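Local coordinates for Lmo0181 protein (Listeria monocytogenes serovar 1/2a, PDB 5F7V) that binds the cyclic glucan cycloalternan and probably delivers it, as a membrane-anchored lipoprotein, to an ABC transporter for uptake, at residues 69-74 and 295-300; 99-104 and 300-305. One frame throughout, in Å; residues are numbered along the deposited sequence.

Interaction 1: residues 69-74 and 295-300; sequences PDAFEL and EAAFKF
A71 and A297 set their methyl groups against each other where helix 294-306 lies on the mixed sheet of a solute-binding protein with the periplasmic-binding-protein fold. Strand 71-75 runs parallel to strand 13-19 and antiparallel to strand 278-287, and the helix rests on one face of this sheet. The two CB atoms, A71 CB and A297 CB, are 4.3 Å apart, and the backbones come as near as 5.6 Å between A71 CA and A297 CA. With the backbones this close, the small methyl of alanine suits both positions. Just before the strand, D70 adds its own CB, 4.2 Å from A297 CB, so two side chains of 69-74 meet A297, and V287 of strand 278-287 touches it as well. The carboxylate of D70 takes no part in this packing: with CG anti to the carbonyl carbon (chi1 -60°), it turns to S291, whose hydroxyl bonds D70 OD1. One turn on from A297, F300 holds CG anti to its backbone N (chi1 179°), and the ring is carried toward the strand, where F300 CD2 comes to 4.7 Å from A71 CB, a looser approach. It also meets Y17 and F36 edge-to-face, an aromatic cluster beside A71. F72 belongs to the other face of the sheet and packs on Y55, L59 and I63 of helix 52-64, which gives the strand a helix on either side. The nearest approach across the contact is made by a backbone atom, D70 O, which lies 3.9 Å from A297 CB in plain van der Waals contact.

Interaction 2: residues 99-104 and 300-305; sequences KDFDPS and FASFMS
The ring of F101 has P103 N over one face, 4.1 Å above the ring plane and displaced toward the rim, while the hydroxyls of two serines on helix 294-306 approach it obliquely. F101 CE1 lies 4.1 Å from S305 OG; F101 CD1 is 4.3 Å from S302 OG in one of the two conformers of that serine, so this second distance is less certain. M304 CG, a methylene one turn on, lies 3.6 Å above the plane of a second ring, F300, and offset toward the rim. F101 reaches across because its CG stands anti to the backbone N (chi1 174°), which extends the ring from the loop toward the helix; M123 of strand 119-135 and Y111 of helix 108-112 also touch it. Serine suits both helix positions, being small enough to admit the ring and polar enough to bond elsewhere: S305 OG is hydrogen-bonded to V124 O of strand 119-135, and S302 OG to D98 OD2, just before segment 99-104. The phenyl ring therefore meets hydroxyls already engaged, and the contact is one of van der Waals packing. Beyond F101 the loop is folded by D102, whose OD1 accepts twice from S104: from S104 OG at 2.7 Å on the syn side, and from S104 N at 3.0 Å from above the carboxylate plane. Both donors come from the same face of that plane, and the bond from the backbone N two residues on, 141° at the hydrogen, defines an Asx turn at the start of the short 3-10 segment.

How the interactions relate
Helix 294-306 serves both contacts: interaction 1 uses its earlier part and interaction 2 its later part, with F300 common to the two segments. Their centres are 13 Å apart, on the same side of the chain's centre and about 21 and 22 Å from it, centre to centre. Along the chain the order is 69-74, 99-104, 295-300, 300-305, so the pairings cross. One helix, arriving late in the sequence, thus covers strand 71-75 of the sheet and also receives the loop between helices 92-97 and 108-112. In this way the helix ties a sheet strand and a surface loop, far apart from it in sequence, together in the binding-protein fold.

Interaction 1: residues 69-74 and 295-300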
loop_
_atom_site.group_PDB
_atom_site.type_symbol
_atom_site.label_atom_id
_atom_site.label_comp_id
_atom_site.label_asym_id
_atom_site.label_seq_id
_atom_site.Cartn_x
_atom_site.Cartn_y
_atom_site.Cartn_z
ATOM N N PRO A 69 0.174 22.589 0.602
ATOM C CA PRO A 69 1.564 22.389 0.999
ATOM C C PRO A 69 2.479 22.543 -0.217
ATOM O O PRO A 69 2.080 22.243 -1.325
ATOM C CB PRO A 69 1.585 20.935 1.493
ATOM C CG PRO A 69 0.160 20.502 1.639
ATOM C CD PRO A 69 -0.625 21.354 0.689
ATOM N N ASP A 70 3.706 23.009 -0.026
ATOM C CA ASP A 70 4.610 23.112 -1.158
ATOM C C ASP A 70 4.930 21.760 -1.760
ATOM O O ASP A 70 5.016 21.654 -2.975
ATOM C CB ASP A 70 5.905 23.792 -0.760
ATOM C CG ASP A 70 5.704 25.185 -0.241
ATOM O OD1 ASP A 70 5.227 26.043 -1.013
ATOM O OD2 ASP A 70 6.000 25.399 0.944
ATOM N N ALA A 71 5.116 20.762 -0.907
ATOM C CA ALA A 71 5.403 19.412 -1.346
ATOM C C ALA A 71 4.437 18.507 -0.593
ATOM O O ALA A 71 4.147 18.760 0.574
ATOM C CB ALA A 71 6.836 19.050 -1.044
ATOM N N PHE A 72 3.962 17.435 -1.221
ATOM C CA PHE A 72 3.081 16.519 -0.522
ATOM C C PHE A 72 3.159 15.129 -1.105
ATOM O O PHE A 72 3.401 14.941 -2.289
ATOM C CB PHE A 72 1.631 17.034 -0.488
ATOM C CG PHE A 72 1.060 17.467 -1.799
ATOM C CD1 PHE A 72 0.421 16.591 -2.629
ATOM C CD2 PHE A 72 1.167 18.799 -2.198
ATOM C CE1 PHE A 72 -0.129 17.023 -3.827
ATOM C CE2 PHE A 72 0.607 19.230 -3.400
ATOM C CZ PHE A 72 -0.063 18.329 -4.209
ATOM N N GLU A 73 2.925 14.179 -0.221
ATOM C CA GLU A 73 2.978 12.762 -0.553
ATOM C C GLU A 73 1.700 12.326 -1.253
ATOM O O GLU A 73 0.598 12.748 -0.909
ATOM C CB GLU A 73 3.173 11.959 0.718
ATOM C CG GLU A 73 3.834 10.636 0.475
ATOM C CD GLU A 73 4.175 9.904 1.735
ATOM O OE1 GLU A 73 3.489 10.095 2.763
ATOM O OE2 GLU A 73 5.127 9.086 1.707
ATOM N N LEU A 74 1.861 11.437 -2.225
ATOM C CA LEU A 74 0.730 10.781 -2.931
ATOM C C LEU A 74 1.082 9.340 -3.075
ATOM O O LEU A 74 2.226 8.982 -3.157
ATOM C CB LEU A 74 0.479 11.347 -4.322
ATOM C CG LEU A 74 0.007 12.797 -4.316
ATOM C CD1 LEU A 74 0.012 13.325 -5.744
ATOM C CD2 LEU A 74 -1.337 12.994 -3.683
ATOM N N GLU A 295 11.472 25.329 -6.651
ATOM C CA GLU A 295 12.819 24.795 -6.736
ATOM C C GLU A 295 13.186 24.101 -5.429
ATOM O O GLU A 295 13.702 22.980 -5.457
ATOM C CB GLU A 295 13.815 25.918 -7.067
ATOM C CG GLU A 295 15.257 25.457 -7.247
ATOM C CD GLU A 295 15.479 24.392 -8.307
ATOM O OE1 GLU A 295 14.727 24.367 -9.318
ATOM O OE2 GLU A 295 16.426 23.556 -8.124
ATOM N N ALA A 296 12.923 24.765 -4.308
ATOM C CA ALA A 296 13.235 24.176 -3.008
ATOM C C ALA A 296 12.424 22.911 -2.750
ATOM O O ALA A 296 12.928 21.928 -2.229
ATOM C CB ALA A 296 12.983 25.183 -1.902
ATOM N N ALA A 297 11.144 22.909 -3.103
ATOM C CA ALA A 297 10.272 21.730 -2.932
ATOM C C ALA A 297 10.753 20.581 -3.787
ATOM O O ALA A 297 10.802 19.443 -3.326
ATOM C CB ALA A 297 8.842 22.113 -3.234
ATOM N N PHE A 298 11.132 20.882 -5.030
ATOM C CA PHE A 298 11.716 19.896 -5.893
ATOM C C PHE A 298 13.002 19.316 -5.348
ATOM O O PHE A 298 13.229 18.104 -5.423
ATOM C CB PHE A 298 11.943 20.445 -7.310
ATOM C CG PHE A 298 12.607 19.431 -8.182
ATOM C CD1 PHE A 298 11.872 18.364 -8.687
ATOM C CD2 PHE A 298 13.969 19.460 -8.389
ATOM C CE1 PHE A 298 12.504 17.371 -9.425
ATOM C CE2 PHE A 298 14.579 18.483 -9.144
ATOM C CZ PHE A 298 13.842 17.440 -9.684
ATOM N N LYS A 299 13.846 20.164 -4.763
ATOM C CA LYS A 299 15.103 19.641 -4.212
ATOM C C LYS A 299 14.809 18.649 -3.084
ATOM O O LYS A 299 15.468 17.616 -2.949
ATOM C CB LYS A 299 15.986 20.750 -3.690
ATOM C CG LYS A 299 16.685 21.517 -4.789
ATOM C CD LYS A 299 17.480 22.630 -4.134
ATOM C CE LYS A 299 18.152 23.501 -5.132
ATOM N NZ LYS A 299 19.045 22.705 -5.993
ATOM N N PHE A 300 13.826 18.956 -2.253
ATOM C CA PHE A 300 13.444 18.025 -1.205
ATOM C C PHE A 300 12.847 16.743 -1.813
ATOM O O PHE A 300 13.216 15.629 -1.381
ATOM C CB PHE A 300 12.435 18.683 -0.264
ATOM C CG PHE A 300 11.984 17.749 0.830
ATOM C CD1 PHE A 300 12.892 17.345 1.795
ATOM C CD2 PHE A 300 10.705 17.189 0.825
ATOM C CE1 PHE A 300 12.506 16.450 2.788
ATOM C CE2 PHE A 300 10.322 16.329 1.817
ATOM C CZ PHE A 300 11.216 15.945 2.787
#

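Interaction 2: residues 99-104 and 300-305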
loop_
_atom_site.group_PDB
_atom_site.type_symbol
_atom_site.label_atom_id
_atom_site.label_comp_id
_atom_site.label_asym_id
_atom_site.label_seq_id
_atom_site.Cartn_x
_atom_site.Cartn_y
_atom_site.Cartn_z
ATOM N N LYS A 99 21.081 17.582 -12.964
ATOM C CA LYS A 99 21.961 16.983 -13.968
ATOM C C LYS A 99 22.458 15.591 -13.659
ATOM O O LYS A 99 22.676 14.780 -14.556
ATOM C CB LYS A 99 23.218 17.832 -14.169
ATOM C CG LYS A 99 23.045 19.263 -14.626
ATOM C CD LYS A 99 21.983 19.441 -15.701
ATOM C CE LYS A 99 22.191 18.663 -16.992
ATOM N NZ LYS A 99 21.006 18.979 -17.856
ATOM N N ASP A 100 22.644 15.363 -12.372
ATOM C CA ASP A 100 23.118 14.081 -11.891
ATOM C C ASP A 100 21.997 13.085 -11.607
ATOM O O ASP A 100 22.324 11.898 -11.506
ATOM C CB ASP A 100 23.892 14.274 -10.593
ATOM C CG ASP A 100 23.011 14.835 -9.506
ATOM O OD1 ASP A 100 22.542 15.972 -9.760
ATOM O OD2 ASP A 100 22.791 14.167 -8.475
ATOM N N PHE A 101 20.727 13.497 -11.423
ATOM C CA PHE A 101 19.609 12.564 -11.166
ATOM C C PHE A 101 19.488 11.641 -12.364
ATOM O O PHE A 101 19.459 12.088 -13.511
ATOM C CB PHE A 101 18.273 13.316 -10.898
ATOM C CG PHE A 101 17.045 12.448 -10.765
ATOM C CD1 PHE A 101 16.796 11.696 -9.622
ATOM C CD2 PHE A 101 16.102 12.408 -11.779
ATOM C CE1 PHE A 101 15.668 10.910 -9.497
ATOM C CE2 PHE A 101 14.944 11.637 -11.658
ATOM C CZ PHE A 101 14.752 10.865 -10.532
ATOM N N ASP A 102 19.457 10.347 -12.071
ATOM C CA ASP A 102 19.495 9.319 -13.111
ATOM C C ASP A 102 18.329 8.380 -12.805
ATOM O O ASP A 102 18.427 7.451 -12.011
ATOM C CB ASP A 102 20.845 8.587 -13.143
ATOM C CG ASP A 102 20.897 7.487 -14.189
ATOM O OD1 ASP A 102 19.898 7.241 -14.905
ATOM O OD2 ASP A 102 21.937 6.826 -14.325
ATOM N N PRO A 103 17.168 8.604 -13.437
ATOM C CA PRO A 103 16.056 7.704 -13.112
ATOM C C PRO A 103 16.215 6.235 -13.540
ATOM O O PRO A 103 15.463 5.383 -13.076
ATOM C CB PRO A 103 14.850 8.410 -13.726
ATOM C CG PRO A 103 15.386 9.318 -14.734
ATOM C CD PRO A 103 16.783 9.697 -14.338
ATOM N N SER A 104 17.220 5.924 -14.374
ATOM C CA SER A 104 17.485 4.537 -14.743
ATOM C C SER A 104 17.995 3.680 -13.586
ATOM O O SER A 104 17.993 2.464 -13.683
ATOM C CB SER A 104 18.428 4.399 -15.944
ATOM O OG SER A 104 19.780 4.660 -15.622
ATOM N N PHE A 300 13.826 18.956 -2.253
ATOM C CA PHE A 300 13.444 18.025 -1.205
ATOM C C PHE A 300 12.847 16.743 -1.813
ATOM O O PHE A 300 13.216 15.629 -1.381
ATOM C CB PHE A 300 12.435 18.683 -0.264
ATOM C CG PHE A 300 11.984 17.749 0.830
ATOM C CD1 PHE A 300 12.892 17.345 1.795
ATOM C CD2 PHE A 300 10.705 17.189 0.825
ATOM C CE1 PHE A 300 12.506 16.450 2.788
ATOM C CE2 PHE A 300 10.322 16.329 1.817
ATOM C CZ PHE A 300 11.216 15.945 2.787
ATOM N N ALA A 301 11.950 16.844 -2.799
ATOM C CA ALA A 301 11.415 15.665 -3.459
ATOM C C ALA A 301 12.485 14.797 -4.077
ATOM O O ALA A 301 12.435 13.558 -3.995
ATOM C CB ALA A 301 10.360 16.056 -4.503
ATOM N N SER A 302 13.451 15.440 -4.732
ATOM C CA SER A 302 14.548 14.743 -5.374
ATOM C C SER A 302 15.421 14.037 -4.340
ATOM O O SER A 302 15.827 12.891 -4.533
ATOM C CB SER A 302 15.352 15.715 -6.243
ATOM O OG SER A 302 16.398 14.991 -6.889
ATOM N N PHE A 303 15.742 14.719 -3.245
ATOM C CA PHE A 303 16.476 14.121 -2.129
ATOM C C PHE A 303 15.778 12.858 -1.620
ATOM O O PHE A 303 16.370 11.794 -1.452
ATOM C CB PHE A 303 16.641 15.172 -0.995
ATOM C CG PHE A 303 17.230 14.635 0.278
ATOM C CD1 PHE A 303 16.412 14.083 1.256
ATOM C CD2 PHE A 303 18.599 14.697 0.514
ATOM C CE1 PHE A 303 16.961 13.582 2.436
ATOM C CE2 PHE A 303 19.123 14.203 1.711
ATOM C CZ PHE A 303 18.302 13.654 2.669
ATOM N N MET A 304 14.497 12.964 -1.350
ATOM C CA MET A 304 13.743 11.848 -0.815
ATOM C C MET A 304 13.740 10.742 -1.848
ATOM O O MET A 304 13.765 9.579 -1.460
ATOM C CB MET A 304 12.322 12.283 -0.482
ATOM C CG MET A 304 12.232 13.168 0.728
ATOM S SD MET A 304 12.629 12.385 2.282
ATOM C CE MET A 304 11.063 11.555 2.655
ATOM N N SER A 305 13.768 11.032 -3.141
ATOM C CA SER A 305 13.686 10.016 -4.162
ATOM C C SER A 305 14.982 9.225 -4.308
ATOM O O SER A 305 14.969 7.976 -4.353
ATOM C CB SER A 305 13.322 10.676 -5.499
ATOM O OG SER A 305 13.182 9.703 -6.505
#